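Putative acetamidase/formamidase (Yersinia enterocolitica subsp. palearctica serotype O:3, PDB 5UBU) probably hydrolyses carbon-nitrogen bonds, other than peptide bonds, in linear amides, and binds sodium ions. Local coordinates at residues 273-276 against 277-280. Residues are numbered along the deposited sequence; the frame is centred on the assembly and turned at random.
Sequences LEDA and TRIA
Asp-275 and Arg-278 form an i to i+3 salt bridge on the first turns of helix 273-291, with OD1 of Asp-275 2.8 Å from NH1 of Arg-278. NH1 meets the oxygen nearly head-on along its C-O bond and the oxygen lies close to the guanidinium plane, although the carboxylate and guanidinium planes are turned 39° apart. Arg-278 reaches back toward the N-terminal end because CG sits beside its backbone N (chi1 -80°) and the chain then runs extended to NE. NE is held by the carbonyl of Gly-128 of the second subunit, while OD2 of Asp-275 bonds Thr-135 OG1 of the third, tying the ion pair into the tetramer. One residue before Arg-278, OG1 of Thr-277 donates to Leu-273 O at 3.0 Å. The backbone N of Thr-277 reaches the same oxygen at 3.2 Å, from the opposite face of the carbonyl plane, so two donors share one acceptor. The i to i+4 ladder continues with Arg-278 N on Glu-274 O, Ile-279 N on Asp-275 O and Ala-280 N on Ala-276 O. Leu-273 touches Tyr-319 and Val-321, Ala-276 touches Val-321 and Ala-280 touches Ala-323, packing the helix against strand 319-326 of the nine-stranded mixed sheet. Glu-274 CB lies over one face of the Arg-278 guanidinium, offset toward the rim, 4.2 Å from NH1.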
loop_
_atom_site.group_PDB
_atom_site.type_symbol
_atom_site.label_atom_id
_atom_site.label_comp_id
_atom_site.label_asym_id
_atom_site.label_seq_id
_atom_site.Cartn_x
_atom_site.Cartn_y
_atom_site.Cartn_z
ATOM N N LEU B 273 3.324 -3.466 2.636
ATOM C CA LEU B 273 3.842 -4.073 3.868
ATOM C C LEU B 273 2.755 -4.569 4.834
ATOM O O LEU B 273 3.008 -5.520 5.567
ATOM C CB LEU B 273 4.850 -3.138 4.568
ATOM C CG LEU B 273 5.658 -3.710 5.742
ATOM C CD1 LEU B 273 6.552 -4.844 5.261
ATOM C CD2 LEU B 273 6.502 -2.637 6.412
ATOM N N GLU B 274 1.563 -3.953 4.831
ATOM C CA GLU B 274 0.467 -4.409 5.703
ATOM C C GLU B 274 0.061 -5.854 5.378
ATOM O O GLU B 274 -0.259 -6.639 6.274
ATOM C CB GLU B 274 -0.880 -3.684 5.492
ATOM C CG GLU B 274 -0.999 -2.196 5.467
ATOM C CD GLU B 274 -0.675 -1.564 4.133
ATOM O OE1 GLU B 274 0.421 -1.838 3.664
ATOM O OE2 GLU B 274 -1.478 -0.721 3.626
ATOM N N ASP B 275 -0.001 -6.167 4.085
ATOM C CA ASP B 275 -0.415 -7.496 3.670
ATOM C C ASP B 275 0.614 -8.547 4.045
ATOM O O ASP B 275 0.241 -9.687 4.351
ATOM C CB ASP B 275 -0.783 -7.536 2.179
ATOM C CG ASP B 275 -2.153 -6.914 1.886
ATOM O OD1 ASP B 275 -2.902 -6.581 2.848
ATOM O OD2 ASP B 275 -2.482 -6.800 0.675
ATOM N N ALA B 276 1.892 -8.166 4.048
ATOM C CA ALA B 276 2.936 -9.099 4.447
ATOM C C ALA B 276 2.716 -9.434 5.917
ATOM O O ALA B 276 2.825 -10.600 6.332
ATOM C CB ALA B 276 4.308 -8.497 4.241
ATOM N N THR B 277 2.383 -8.401 6.693
ATOM C CA THR B 277 2.136 -8.556 8.126
ATOM C C THR B 277 0.855 -9.363 8.390
ATOM O O THR B 277 0.817 -10.170 9.305
ATOM C CB THR B 277 2.037 -7.198 8.824
ATOM O OG1 THR B 277 3.125 -6.359 8.413
ATOM C CG2 THR B 277 2.046 -7.378 10.345
ATOM N N ARG B 278 -0.199 -9.117 7.611
ATOM C CA ARG B 278 -1.463 -9.871 7.751
ATOM C C ARG B 278 -1.246 -11.352 7.529
ATOM O O ARG B 278 -1.721 -12.180 8.306
ATOM C CB ARG B 278 -2.507 -9.363 6.764
ATOM C CG ARG B 278 -3.186 -8.102 7.223
ATOM C CD ARG B 278 -3.912 -7.446 6.086
ATOM N NE ARG B 278 -4.676 -6.290 6.529
ATOM C CZ ARG B 278 -5.040 -5.277 5.750
ATOM N NH1 ARG B 278 -4.647 -5.199 4.479
ATOM N NH2 ARG B 278 -5.758 -4.288 6.271
ATOM N N ILE B 279 -0.523 -11.660 6.453
ATOM C CA ILE B 279 -0.171 -13.029 6.083
ATOM C C ILE B 279 0.542 -13.744 7.232
ATOM O O ILE B 279 0.186 -14.868 7.584
ATOM C CB ILE B 279 0.720 -13.025 4.821
ATOM C CG1 ILE B 279 -0.119 -12.666 3.599
ATOM C CG2 ILE B 279 1.340 -14.389 4.586
ATOM C CD1 ILE B 279 0.695 -12.355 2.361
ATOM N N ALA B 280 1.538 -13.071 7.812
ATOM C CA ALA B 280 2.318 -13.628 8.914
ATOM C C ALA B 280 1.450 -13.871 10.139
ATOM O O ALA B 280 1.413 -14.996 10.668
ATOM C CB ALA B 280 3.477 -12.709 9.264
#